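Local coordinates for protein transmembrane oligosaccharyl transferase, putative (Archaeoglobus fulgidus, PDB 3VGP) that forms the C-terminal globular domain of a putative transmembrane oligosaccharyl transferase and includes part of the AglB core region, at residues L12-T17 with L149-G154; D64-F69 with P106-I111; K72-A77 with L144-L149; I95-A100 with G122-F127; Y134-E139 with K157-V162. The protein carries 1 engineered substitution. One frame throughout, in Å; residues are numbered along the deposited sequence.

Interaction 1. Residues L12-T17 with L149-G154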
# COMPACT_ATOMS: atom_id res chain seq x y z
N LEU A 12 -4.33 -9.79 5.99
CA LEU A 12 -5.63 -9.15 5.93
C LEU A 12 -6.50 -9.52 7.12
O LEU A 12 -7.28 -8.70 7.61
CB LEU A 12 -6.35 -9.50 4.62
CG LEU A 12 -5.86 -8.72 3.39
CD1 LEU A 12 -6.35 -9.39 2.12
CD2 LEU A 12 -6.36 -7.29 3.48
N GLU A 13 -6.35 -10.75 7.60
CA GLU A 13 -7.12 -11.22 8.75
C GLU A 13 -6.62 -10.57 10.04
O GLU A 13 -7.41 -10.27 10.95
CB GLU A 13 -7.03 -12.74 8.87
CG GLU A 13 -7.80 -13.33 10.05
CD GLU A 13 -9.23 -12.83 10.13
OE1 GLU A 13 -9.94 -12.87 9.09
OE2 GLU A 13 -9.66 -12.40 11.22
N TRP A 14 -5.31 -10.36 10.13
CA TRP A 14 -4.73 -9.73 11.31
C TRP A 14 -5.21 -8.29 11.41
O TRP A 14 -5.51 -7.78 12.49
CB TRP A 14 -3.20 -9.75 11.22
CG TRP A 14 -2.52 -9.15 12.42
CD1 TRP A 14 -2.15 -9.80 13.57
CD2 TRP A 14 -2.15 -7.78 12.60
NE1 TRP A 14 -1.57 -8.91 14.45
CE2 TRP A 14 -1.56 -7.66 13.88
CE3 TRP A 14 -2.26 -6.63 11.80
CZ2 TRP A 14 -1.08 -6.45 14.38
CZ3 TRP A 14 -1.79 -5.42 12.29
CH2 TRP A 14 -1.21 -5.34 13.57
N MSE A 15 -5.28 -7.62 10.26
CA MSE A 15 -5.73 -6.23 10.24
C MSE A 15 -7.22 -6.11 10.50
O MSE A 15 -7.66 -5.20 11.19
CB MSE A 15 -5.39 -5.58 8.90
CG MSE A 15 -3.89 -5.44 8.67
SE MSE A 15 -3.49 -4.48 7.05
CE MSE A 15 -3.81 -5.90 5.80
N ARG A 16 -8.00 -7.04 9.95
CA ARG A 16 -9.45 -7.01 10.16
C ARG A 16 -9.71 -7.15 11.66
O ARG A 16 -10.54 -6.43 12.22
CB ARG A 16 -10.11 -8.14 9.39
N THR A 17 -9.00 -8.07 12.29
CA THR A 17 -9.14 -8.31 13.72
C THR A 17 -8.76 -7.06 14.50
O THR A 17 -9.43 -6.70 15.47
CB THR A 17 -8.26 -9.50 14.17
OG1 THR A 17 -8.72 -10.70 13.53
CG2 THR A 17 -8.31 -9.68 15.68
N LEU A 149 6.82 -0.25 11.20
CA LEU A 149 6.58 -1.64 10.84
C LEU A 149 6.03 -2.33 12.10
O LEU A 149 6.68 -2.32 13.15
CB LEU A 149 7.88 -2.33 10.41
CG LEU A 149 7.77 -3.82 10.08
CD1 LEU A 149 6.86 -4.02 8.87
CD2 LEU A 149 9.16 -4.38 9.80
N VAL A 150 4.84 -2.91 11.99
CA VAL A 150 4.23 -3.58 13.13
C VAL A 150 3.96 -5.07 12.99
O VAL A 150 3.74 -5.76 13.99
CB VAL A 150 2.89 -2.90 13.53
CG1 VAL A 150 3.16 -1.49 14.02
CG2 VAL A 150 1.94 -2.88 12.35
N LYS A 151 3.97 -5.58 11.76
CA LYS A 151 3.71 -7.00 11.57
C LYS A 151 4.23 -7.48 10.23
O LYS A 151 4.32 -6.71 9.27
CB LYS A 151 2.20 -7.27 11.67
CG LYS A 151 1.83 -8.65 12.22
CD LYS A 151 2.15 -8.76 13.71
CE LYS A 151 1.85 -10.15 14.22
NZ LYS A 151 2.09 -10.28 15.69
N GLU A 152 4.59 -8.76 10.16
CA GLU A 152 5.10 -9.36 8.94
C GLU A 152 4.59 -10.78 8.79
O GLU A 152 4.53 -11.54 9.75
CB GLU A 152 6.63 -9.38 8.94
CG GLU A 152 7.28 -8.03 8.71
CD GLU A 152 8.78 -8.14 8.57
OE1 GLU A 152 9.44 -8.49 9.57
OE2 GLU A 152 9.30 -7.89 7.46
N PHE A 153 4.22 -11.13 7.56
CA PHE A 153 3.72 -12.47 7.25
C PHE A 153 4.43 -12.84 5.96
O PHE A 153 3.99 -12.48 4.87
CB PHE A 153 2.20 -12.42 7.03
CG PHE A 153 1.42 -12.09 8.27
CD1 PHE A 153 1.11 -13.08 9.20
CD2 PHE A 153 1.02 -10.79 8.52
CE1 PHE A 153 0.41 -12.78 10.36
CE2 PHE A 153 0.32 -10.47 9.69
CZ PHE A 153 0.01 -11.46 10.61
N GLY A 154 5.55 -13.55 6.09
CA GLY A 154 6.32 -13.90 4.91
C GLY A 154 6.99 -12.60 4.51
O GLY A 154 7.69 -11.98 5.32
O HOH W 1 0.04 -9.11 17.19

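Interaction 2. Residues D64-F69 with P106-I111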
# COMPACT_ATOMS: atom_id res chain seq x y z
N ASP A 64 -4.63 6.15 -5.44
CA ASP A 64 -4.15 6.55 -4.12
C ASP A 64 -2.87 5.78 -3.79
O ASP A 64 -1.85 6.37 -3.42
CB ASP A 64 -5.16 6.23 -3.01
CG ASP A 64 -6.36 7.16 -2.99
OD1 ASP A 64 -6.33 8.22 -3.64
OD2 ASP A 64 -7.34 6.82 -2.29
N ALA A 65 -2.93 4.46 -3.90
CA ALA A 65 -1.78 3.63 -3.58
C ALA A 65 -0.58 3.90 -4.48
O ALA A 65 0.55 3.95 -4.00
CB ALA A 65 -2.17 2.15 -3.64
N ALA A 66 -0.82 4.09 -5.77
CA ALA A 66 0.28 4.35 -6.70
C ALA A 66 0.95 5.70 -6.39
O ALA A 66 2.18 5.79 -6.37
CB ALA A 66 -0.24 4.33 -8.14
N LYS A 67 0.16 6.74 -6.15
CA LYS A 67 0.72 8.05 -5.84
C LYS A 67 1.50 7.98 -4.53
O LYS A 67 2.54 8.62 -4.38
CB LYS A 67 -0.40 9.09 -5.72
CG LYS A 67 -1.10 9.43 -7.03
CD LYS A 67 -0.20 10.23 -7.96
CE LYS A 67 -0.98 10.70 -9.18
NZ LYS A 67 -0.13 11.48 -10.14
N PHE A 68 0.98 7.21 -3.59
CA PHE A 68 1.62 7.06 -2.29
C PHE A 68 2.95 6.32 -2.41
O PHE A 68 3.98 6.79 -1.94
CB PHE A 68 0.68 6.29 -1.35
CG PHE A 68 1.28 5.96 -0.01
CD1 PHE A 68 1.12 6.81 1.07
CD2 PHE A 68 2.02 4.79 0.16
CE1 PHE A 68 1.67 6.50 2.31
CE2 PHE A 68 2.58 4.47 1.39
CZ PHE A 68 2.41 5.33 2.47
N PHE A 69 2.92 5.15 -3.06
CA PHE A 69 4.12 4.35 -3.20
C PHE A 69 5.22 5.01 -4.03
O PHE A 69 6.40 4.88 -3.70
CB PHE A 69 3.78 2.97 -3.78
CG PHE A 69 3.08 2.05 -2.79
CD1 PHE A 69 3.53 1.96 -1.47
CD2 PHE A 69 1.99 1.28 -3.19
CE1 PHE A 69 2.90 1.10 -0.56
CE2 PHE A 69 1.36 0.41 -2.29
CZ PHE A 69 1.82 0.32 -0.98
N PRO A 106 6.14 -1.63 -12.15
CA PRO A 106 5.93 -0.86 -13.38
C PRO A 106 4.45 -0.49 -13.53
O PRO A 106 4.12 0.60 -13.99
CB PRO A 106 6.41 -1.82 -14.47
CG PRO A 106 7.55 -2.54 -13.77
CD PRO A 106 6.92 -2.85 -12.42
N ALA A 107 3.56 -1.41 -13.15
CA ALA A 107 2.13 -1.16 -13.23
C ALA A 107 1.76 -0.03 -12.29
O ALA A 107 0.97 0.85 -12.63
CB ALA A 107 1.35 -2.43 -12.86
N ILE A 108 2.35 -0.04 -11.10
CA ILE A 108 2.10 1.01 -10.12
C ILE A 108 2.54 2.35 -10.70
O ILE A 108 1.81 3.34 -10.61
CB ILE A 108 2.86 0.72 -8.80
CG1 ILE A 108 2.20 -0.45 -8.07
CG2 ILE A 108 2.89 1.96 -7.93
CD1 ILE A 108 2.96 -0.93 -6.83
N MSE A 109 3.72 2.38 -11.31
CA MSE A 109 4.22 3.60 -11.92
C MSE A 109 3.27 4.12 -13.00
O MSE A 109 3.01 5.32 -13.06
CB MSE A 109 5.61 3.36 -12.53
CG MSE A 109 6.72 3.22 -11.50
SE MSE A 109 8.46 3.26 -12.33
CE MSE A 109 8.49 5.13 -12.80
N ARG A 110 2.75 3.23 -13.83
CA ARG A 110 1.83 3.63 -14.89
C ARG A 110 0.57 4.28 -14.32
O ARG A 110 0.14 5.33 -14.80
CB ARG A 110 1.42 2.43 -15.76
CG ARG A 110 2.56 1.79 -16.53
CD ARG A 110 2.04 0.93 -17.67
NE ARG A 110 3.12 0.16 -18.28
CZ ARG A 110 3.62 -0.96 -17.76
NH1 ARG A 110 3.13 -1.44 -16.63
NH2 ARG A 110 4.62 -1.59 -18.37
N ILE A 111 -0.01 3.65 -13.30
CA ILE A 111 -1.22 4.18 -12.67
C ILE A 111 -0.94 5.54 -12.04
O ILE A 111 -1.83 6.40 -11.99
CB ILE A 111 -1.75 3.20 -11.60
CG1 ILE A 111 -2.20 1.90 -12.28
CG2 ILE A 111 -2.91 3.83 -10.84
CD1 ILE A 111 -3.30 2.07 -13.30

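Interaction 3. Residues K72-A77 with L144-L149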
# COMPACT_ATOMS: atom_id res chain seq x y z
N LYS A 72 8.31 10.61 -3.71
CA LYS A 72 9.74 10.72 -3.41
C LYS A 72 9.96 11.29 -2.01
O LYS A 72 11.02 11.09 -1.42
CB LYS A 72 10.43 11.60 -4.45
CG LYS A 72 10.50 10.98 -5.84
CD LYS A 72 11.40 9.75 -5.84
CE LYS A 72 11.46 9.09 -7.22
NZ LYS A 72 12.02 10.00 -8.26
N SER A 73 8.97 12.00 -1.49
CA SER A 73 9.08 12.59 -0.16
C SER A 73 8.00 12.03 0.76
O SER A 73 6.85 11.85 0.35
CB SER A 73 8.95 14.11 -0.23
OG SER A 73 7.60 14.51 -0.44
N GLU A 74 8.37 11.76 2.00
CA GLU A 74 7.43 11.23 2.97
C GLU A 74 6.26 12.19 3.19
O GLU A 74 5.14 11.76 3.47
CB GLU A 74 8.13 10.95 4.30
CG GLU A 74 7.20 10.45 5.39
CD GLU A 74 7.92 10.01 6.65
OE1 GLU A 74 8.99 10.57 6.96
OE2 GLU A 74 7.39 9.12 7.34
N ASP A 75 6.52 13.48 3.06
CA ASP A 75 5.48 14.49 3.24
C ASP A 75 4.32 14.29 2.27
O ASP A 75 3.16 14.45 2.65
CB ASP A 75 6.07 15.89 3.07
CG ASP A 75 6.30 16.59 4.39
OD1 ASP A 75 7.03 16.03 5.24
OD2 ASP A 75 5.75 17.69 4.59
N GLU A 76 4.63 13.94 1.03
CA GLU A 76 3.61 13.71 0.02
C GLU A 76 2.85 12.41 0.32
O GLU A 76 1.64 12.33 0.13
CB GLU A 76 4.24 13.63 -1.37
N ALA A 77 3.58 11.40 0.78
CA ALA A 77 2.97 10.11 1.09
C ALA A 77 2.01 10.22 2.27
O ALA A 77 0.88 9.75 2.20
CB ALA A 77 4.06 9.08 1.38
N LEU A 144 11.78 6.61 8.21
CA LEU A 144 10.49 7.28 8.02
C LEU A 144 9.95 7.64 9.40
O LEU A 144 9.94 6.81 10.30
CB LEU A 144 9.51 6.35 7.30
CG LEU A 144 9.86 5.99 5.86
CD1 LEU A 144 8.85 5.00 5.32
CD2 LEU A 144 9.88 7.24 5.01
N THR A 145 9.50 8.88 9.56
CA THR A 145 8.99 9.32 10.86
C THR A 145 7.50 9.07 11.08
O THR A 145 7.05 9.04 12.22
CB THR A 145 9.25 10.82 11.08
OG1 THR A 145 8.41 11.59 10.21
CG2 THR A 145 10.71 11.16 10.79
N HIS A 146 6.74 8.89 10.00
CA HIS A 146 5.30 8.69 10.13
C HIS A 146 4.81 7.27 9.90
O HIS A 146 3.61 7.03 9.86
CB HIS A 146 4.57 9.62 9.16
CG HIS A 146 4.85 11.07 9.38
ND1 HIS A 146 4.45 11.74 10.52
CD2 HIS A 146 5.52 11.98 8.63
CE1 HIS A 146 4.85 13.00 10.45
NE2 HIS A 146 5.51 13.17 9.32
N PHE A 147 5.73 6.32 9.77
CA PHE A 147 5.36 4.93 9.54
C PHE A 147 6.18 3.98 10.39
O PHE A 147 7.39 4.13 10.51
CB PHE A 147 5.55 4.59 8.05
CG PHE A 147 4.78 5.49 7.13
CD1 PHE A 147 3.45 5.22 6.85
CD2 PHE A 147 5.37 6.63 6.59
CE1 PHE A 147 2.71 6.08 6.04
CE2 PHE A 147 4.64 7.49 5.79
CZ PHE A 147 3.30 7.22 5.51
N ARG A 148 5.50 3.00 10.98
CA ARG A 148 6.15 2.01 11.83
C ARG A 148 5.81 0.58 11.41
O ARG A 148 4.63 0.23 11.27
CB ARG A 148 5.71 2.24 13.28
CG ARG A 148 6.21 1.20 14.27
CD ARG A 148 5.68 1.50 15.68
NE ARG A 148 6.20 0.54 16.66
CZ ARG A 148 5.90 0.56 17.95
NH1 ARG A 148 5.08 1.48 18.44
NH2 ARG A 148 6.43 -0.35 18.76
N LEU A 149 6.82 -0.25 11.20
CA LEU A 149 6.58 -1.64 10.84
C LEU A 149 6.03 -2.33 12.10
O LEU A 149 6.68 -2.32 13.15
CB LEU A 149 7.88 -2.33 10.41
CG LEU A 149 7.77 -3.82 10.08
CD1 LEU A 149 6.86 -4.02 8.87
CD2 LEU A 149 9.16 -4.38 9.80

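Interaction 4. Residues I95-A100 with G122-F127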
# COMPACT_ATOMS: atom_id res chain seq x y z
N ILE A 95 5.57 -5.90 -5.19
CA ILE A 95 5.42 -4.53 -5.70
C ILE A 95 6.73 -3.76 -5.72
O ILE A 95 6.75 -2.55 -5.99
CB ILE A 95 4.34 -3.73 -4.91
CG1 ILE A 95 4.74 -3.56 -3.44
CG2 ILE A 95 3.01 -4.44 -5.00
CD1 ILE A 95 3.81 -2.61 -2.69
N THR A 96 7.84 -4.45 -5.46
CA THR A 96 9.15 -3.83 -5.45
C THR A 96 9.95 -4.32 -6.65
O THR A 96 9.48 -5.17 -7.41
CB THR A 96 9.94 -4.18 -4.18
OG1 THR A 96 10.45 -5.52 -4.28
CG2 THR A 96 9.03 -4.08 -2.96
N MSE A 97 11.16 -3.79 -6.82
CA MSE A 97 12.01 -4.18 -7.94
C MSE A 97 12.97 -5.31 -7.59
O MSE A 97 14.05 -5.41 -8.17
CB MSE A 97 12.78 -2.97 -8.46
CG MSE A 97 11.91 -1.99 -9.25
SE MSE A 97 11.07 -2.77 -10.82
CE MSE A 97 12.63 -2.90 -11.95
N LYS A 98 12.58 -6.15 -6.64
CA LYS A 98 13.42 -7.28 -6.23
C LYS A 98 13.73 -8.14 -7.46
O LYS A 98 14.87 -8.56 -7.67
CB LYS A 98 12.69 -8.11 -5.18
CG LYS A 98 13.41 -9.38 -4.73
CD LYS A 98 12.66 -10.06 -3.59
CE LYS A 98 13.34 -11.35 -3.13
NZ LYS A 98 13.22 -12.45 -4.13
N ASP A 99 12.70 -8.39 -8.27
CA ASP A 99 12.84 -9.18 -9.48
C ASP A 99 12.25 -8.38 -10.63
O ASP A 99 11.04 -8.22 -10.71
CB ASP A 99 12.09 -10.50 -9.34
CG ASP A 99 12.35 -11.45 -10.50
OD1 ASP A 99 12.55 -10.97 -11.64
OD2 ASP A 99 12.35 -12.68 -10.27
N ALA A 100 13.11 -7.87 -11.51
CA ALA A 100 12.65 -7.07 -12.64
C ALA A 100 11.69 -7.83 -13.56
O ALA A 100 10.91 -7.22 -14.28
CB ALA A 100 13.84 -6.56 -13.44
N GLY A 122 17.37 -0.04 -15.74
CA GLY A 122 18.21 0.67 -14.80
C GLY A 122 17.57 1.93 -14.26
O GLY A 122 17.73 2.26 -13.08
N GLU A 123 16.84 2.64 -15.12
CA GLU A 123 16.17 3.87 -14.71
C GLU A 123 14.99 3.57 -13.78
O GLU A 123 14.73 4.32 -12.84
CB GLU A 123 15.67 4.63 -15.95
CG GLU A 123 16.79 5.06 -16.90
CD GLU A 123 16.26 5.70 -18.18
OE1 GLU A 123 15.36 5.12 -18.81
OE2 GLU A 123 16.75 6.78 -18.56
N ILE A 124 14.29 2.47 -14.04
CA ILE A 124 13.16 2.08 -13.20
C ILE A 124 13.66 1.70 -11.80
O ILE A 124 13.03 2.02 -10.80
CB ILE A 124 12.40 0.87 -13.79
CG1 ILE A 124 11.83 1.24 -15.16
CG2 ILE A 124 11.28 0.45 -12.84
CD1 ILE A 124 11.26 0.06 -15.91
N LEU A 125 14.79 1.01 -11.75
CA LEU A 125 15.36 0.60 -10.47
C LEU A 125 15.79 1.84 -9.69
O LEU A 125 15.53 1.95 -8.49
CB LEU A 125 16.57 -0.32 -10.69
CG LEU A 125 17.34 -0.70 -9.42
CD1 LEU A 125 16.38 -1.28 -8.39
CD2 LEU A 125 18.44 -1.70 -9.76
N ASN A 126 16.44 2.77 -10.37
CA ASN A 126 16.89 4.00 -9.73
C ASN A 126 15.69 4.79 -9.21
O ASN A 126 15.73 5.35 -8.11
CB ASN A 126 17.71 4.84 -10.71
CG ASN A 126 18.31 6.06 -10.06
OD1 ASN A 126 19.01 5.95 -9.05
ND2 ASN A 126 18.05 7.23 -10.64
N PHE A 127 14.62 4.85 -10.00
CA PHE A 127 13.42 5.56 -9.60
C PHE A 127 12.90 4.91 -8.33
O PHE A 127 12.66 5.57 -7.32
CB PHE A 127 12.34 5.47 -10.69
CG PHE A 127 11.10 6.28 -10.39
CD1 PHE A 127 11.02 7.62 -10.75
CD2 PHE A 127 10.02 5.70 -9.72
CE1 PHE A 127 9.89 8.37 -10.45
CE2 PHE A 127 8.88 6.44 -9.42
CZ PHE A 127 8.81 7.78 -9.79

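Interaction 5. Residues Y134-E139 with K157-V162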
# COMPACT_ATOMS: atom_id res chain seq x y z
N TYR A 134 10.41 2.30 -1.25
CA TYR A 134 11.73 1.73 -0.98
C TYR A 134 12.01 1.88 0.52
O TYR A 134 12.43 0.93 1.18
CB TYR A 134 12.82 2.47 -1.77
CG TYR A 134 14.22 2.03 -1.39
CD1 TYR A 134 14.87 1.01 -2.09
CD2 TYR A 134 14.88 2.60 -0.31
CE1 TYR A 134 16.14 0.57 -1.72
CE2 TYR A 134 16.15 2.17 0.08
CZ TYR A 134 16.77 1.15 -0.64
OH TYR A 134 18.03 0.73 -0.27
N ARG A 135 11.77 3.08 1.04
CA ARG A 135 12.02 3.34 2.45
C ARG A 135 11.14 2.50 3.37
O ARG A 135 11.49 2.27 4.52
CB ARG A 135 11.86 4.83 2.75
CG ARG A 135 13.14 5.60 2.50
CD ARG A 135 12.88 7.08 2.39
NE ARG A 135 12.36 7.42 1.07
CZ ARG A 135 11.88 8.62 0.74
NH1 ARG A 135 11.86 9.59 1.64
NH2 ARG A 135 11.44 8.84 -0.48
N LEU A 136 9.99 2.06 2.86
CA LEU A 136 9.12 1.21 3.66
C LEU A 136 9.62 -0.23 3.62
O LEU A 136 10.12 -0.77 4.61
CB LEU A 136 7.67 1.24 3.14
CG LEU A 136 6.85 2.51 3.38
CD1 LEU A 136 5.59 2.50 2.54
CD2 LEU A 136 6.50 2.59 4.86
N HIS A 137 9.51 -0.85 2.45
CA HIS A 137 9.88 -2.24 2.28
C HIS A 137 11.36 -2.61 2.39
O HIS A 137 11.70 -3.63 2.99
CB HIS A 137 9.34 -2.76 0.95
CG HIS A 137 9.17 -4.24 0.90
ND1 HIS A 137 8.10 -4.88 1.50
CD2 HIS A 137 9.93 -5.21 0.35
CE1 HIS A 137 8.21 -6.19 1.30
NE2 HIS A 137 9.31 -6.41 0.61
N MSE A 138 12.23 -1.81 1.79
CA MSE A 138 13.66 -2.12 1.82
C MSE A 138 14.36 -1.74 3.12
O MSE A 138 15.34 -2.37 3.50
CB MSE A 138 14.40 -1.43 0.66
CG MSE A 138 13.78 -1.60 -0.71
SE MSE A 138 13.16 -3.37 -1.13
CE MSE A 138 11.34 -2.90 -1.44
N GLU A 139 13.84 -0.73 3.81
CA GLU A 139 14.46 -0.28 5.06
C GLU A 139 13.57 -0.41 6.28
O GLU A 139 13.90 0.10 7.35
CB GLU A 139 14.89 1.19 4.94
CG GLU A 139 15.74 1.51 3.74
CD GLU A 139 16.30 2.92 3.78
OE1 GLU A 139 15.58 3.84 4.25
OE2 GLU A 139 17.45 3.12 3.34
N LYS A 157 4.56 -7.00 4.51
CA LYS A 157 4.85 -6.15 5.67
C LYS A 157 3.71 -5.18 5.95
O LYS A 157 3.21 -4.52 5.04
CB LYS A 157 6.14 -5.37 5.44
CG LYS A 157 7.36 -6.24 5.20
CD LYS A 157 8.63 -5.42 5.07
CE LYS A 157 9.83 -6.32 4.77
NZ LYS A 157 11.11 -5.57 4.70
N ILE A 158 3.30 -5.10 7.21
CA ILE A 158 2.23 -4.20 7.61
C ILE A 158 2.81 -3.03 8.40
O ILE A 158 3.48 -3.23 9.42
CB ILE A 158 1.18 -4.92 8.49
CG1 ILE A 158 0.54 -6.06 7.69
CG2 ILE A 158 0.09 -3.94 8.93
CD1 ILE A 158 -0.45 -6.88 8.48
N PHE A 159 2.57 -1.82 7.91
CA PHE A 159 3.06 -0.61 8.55
C PHE A 159 1.88 0.16 9.12
O PHE A 159 0.83 0.25 8.49
CB PHE A 159 3.77 0.28 7.53
CG PHE A 159 5.02 -0.34 6.95
CD1 PHE A 159 6.26 -0.13 7.54
CD2 PHE A 159 4.94 -1.15 5.82
CE1 PHE A 159 7.40 -0.70 7.01
CE2 PHE A 159 6.08 -1.73 5.28
CZ PHE A 159 7.32 -1.51 5.87
N GLU A 160 2.05 0.71 10.32
CA GLU A 160 0.98 1.50 10.91
C GLU A 160 1.34 2.96 10.74
O GLU A 160 2.50 3.36 10.89
CB GLU A 160 0.83 1.16 12.40
CG GLU A 160 -0.30 1.92 13.09
CD GLU A 160 -0.63 1.35 14.46
OE1 GLU A 160 0.31 1.05 15.23
OE2 GLU A 160 -1.84 1.21 14.77
N VAL A 161 0.35 3.77 10.39
CA VAL A 161 0.56 5.19 10.21
C VAL A 161 0.62 5.82 11.61
O VAL A 161 -0.31 5.67 12.40
CB VAL A 161 -0.60 5.82 9.42
CG1 VAL A 161 -0.37 7.31 9.26
CG2 VAL A 161 -0.69 5.15 8.06
N VAL A 162 1.71 6.51 11.90
CA VAL A 162 1.89 7.14 13.20
C VAL A 162 1.08 8.43 13.28
O VAL A 162 1.33 9.38 12.54
CB VAL A 162 3.38 7.48 13.45
CG1 VAL A 162 3.55 8.10 14.82
CG2 VAL A 162 4.21 6.22 13.33

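Interaction 1. Residues L12-T17 with L149-G154
Within residues 12-17, Trp14 makes every contact with the strand, meeting Val150, Lys151 and Phe153. Its CG is anti to the backbone N (chi1 -178°), which carries the indole toward the strand. Working outward, Trp14 CB sits 3.7 Å from Phe153 CZ; the Phe153 ring lies oblique to the indole, the planes 56° apart. Over one face of the five-membered ring comes the aliphatic part of Lys151: its CG is 4.0 Å from the ring centroid and 13° off the normal, a CH-pi contact. The lysine chain is bent at chi2 and then runs on past the ring, bringing CE to 3.6 Å from Trp14 NE1. One water accepts from both polar ends, Trp14 NE1 at 3.2 Å and Lys151 NZ at 2.8 Å. At the far end of the indole, Trp14 CH2 touches Val150 CG2 at 4.2 Å. Next in sequence, selenomethionine Met15 places its CG at the indole edge. Further along, Thr17 OG1 donates to Glu13 O, one turn back. Val150 and Lys151 both face Ile158 in a classic beta bulge, and with Trp14 and Met15 also touching Ile158, helix 6-20 packs against the 147-153 and 156-161 strand pair.

Interaction 2. Residues D64-F69 with P106-I111
Ile108 and Ile111 share a first torsion, chi1 -72° and -65°, which sets CG1 opposite the carbonyl carbon and sends CG2 of each to Ala66. Ile108 CG2 comes within 3.9 Å of Ala66 CB, and Ile111 CG2 approaches the same methyl at 3.8 Å. The methyl also rests 3.4 Å from Ile108 O, so the alanine meets backbone as well as branched side chains. The small alanine is consistent with the close approach: the two CA atoms of Ala66 and Ile108 are 5.1 Å apart, the short helix axes 8.3 Å. Ile108 continues, extended at chi2, to put CD1 4.4 Å from Phe69 CD2, oblique to that ring. No hydrogen bond crosses between the segments; the contact is apolar, and three of its four residues are buried. The axes cross at -104°, nearly perpendicular, consistent with a contact limited to four residues. Trp38 covers Ile108 and Ile111 from a loop, Phe69 lies on Val89 and Thr91 of strand 88-91, and Met109 faces helix 121-129, placing helix 58-69 between that strand and helix 105-111.

Interaction 3. Residues K72-A77 with L144-L149
Glu74 grips two successive backbone amides with its carboxylate: OE1 accepts from Thr145 N at 3.1 Å and OE2 from His146 N at 2.7 Å. Both bonds are fairly straight, with N-H...O angles of 163° and 161°, and both use the syn side of their oxygens, although His146 N stands 33° out of the carboxylate plane. Thr145 OG1 adds a weak bond to Glu74 OE1 at 3.5 Å. The carboxylate gets there because the glutamate is fully stretched, with CG anti to the backbone N and the chain extended beyond it. Two N-H donors would be expected to favour the charged form of the acid. Carbon groups pack against the carboxylate. Glu74 OE2 meets the edge of the Phe147 ring, 3.3 Å from CD2, with the carboxylate nearly coplanar with the ring. Glu74 CG lies at the edge of both the Phe147 and the His146 rings, and Leu144 CD2 packs 3.8 Å from Glu74 CD. Glu74 opens its helix just after Ser73, the N-cap, whose OG takes a weak capping bond from Glu76 N. The clasp therefore ties the start of helix 74-84 to the turn leading into strand 147-153. Helix 132-138 lies alongside, with Leu136 touching Leu144 and Phe147, while His146 and Arg148 bond through their backbones to Val162 and Glu160.

Interaction 4. Residues I95-A100 with G122-F127
No ring, amide or carboxylate lies between selenomethionine Met97 and its two partners, Ile124 and Leu125; the flat groups stand round them. Phe105 and Phe128 both touch the Met97 side chain, and Phe127 of the helical segment turns elsewhere, pairing edge-to-face with Tyr114. The contact itself, at the surface of the domain, is made by aliphatic carbon and selenium. Met97 CE lies 3.7 Å from Ile124 CG2, and the selenium is almost as near, Met97 SE to Ile124 CG2 measuring 3.8 Å. Bends at chi2 and chi3 (-60° and -73°) fold the end of Met97 over the isoleucine methyl, and the two side chains cross at about a right angle. Nearer the loop backbone, Met97 CB meets Leu125 CD1 at 4.0 Å. Met97 belongs to the irregular loop between strand 88-91 and helix 105-111, laid against helix 121-129. Just before it, Thr96 OG1 accepts from Lys98 N at 3.2 Å, an ST turn spanning Met97, and the same hydroxyl bonds to Asp93 O, while Thr96 O takes a bond from Thr103 OG1. On the helix, Ile124 also touches Val116, whereas Leu125 is exposed.

Interaction 5. Residues Y134-E139 with K157-V162
The C-terminal turn of helix 132-138, widened to a pi-type turn, packs here on strand 156-161 of the mixed sheet through Leu136 and His137 against Lys157 and Phe159. Leu136 CD2 sits squarely over the Phe159 ring, 3.9 Å from its centroid and 12° off the normal, a CH-pi contact. The far end of that ring nears the helix backbone, with Phe159 CZ 3.2 Å from Leu136 O. Two residues back along the strand, Lys157 stays extended beyond CG and crosses His137 at about a right angle. Its CE lies over one face of the imidazole, 4.0 Å from the centroid and offset toward the rim. The ammonium then passes the ring to reach the backbone: Lys157 NZ donates to His137 O at 2.7 Å, in the carbonyl plane with a C=O...N angle of 149°. Lys157 NZ has a further partner in Asn140 OD1. The imidazole is fixed in rotation by bonds at both nitrogens, ND1 with Thr91 OG1 and NE2 with Asp93 OD1. A positive group binding a carbonyl of the last helical turn would probably be favoured by the partial negative charge at that helix end, while its methylene chain covers a ring already held by hydrogen bonds.

Interactions 1, 3 and 5 meet on the strand pair 147-153 and 156-161, where backbone bonds such as Lys151 O to Ile158 N join their segments. Interactions 3 and 5 are closest, with centres 8 Å apart; 1 and 4 are farthest, at 25 Å. Along the chain, interactions 2, 3 and 4 are nested in the loop closed by interaction 1, with Leu149 shared by 1 and 3; interaction 4 is also nested within 3, and interaction 5 crosses both 1 and 3. Interaction 2 touches 3, 4 and 5, but not 1. Interactions 2 to 5 thus form a connected set of packed helices and strands, and interaction 1 joins helix 6-20 to it through the sheet.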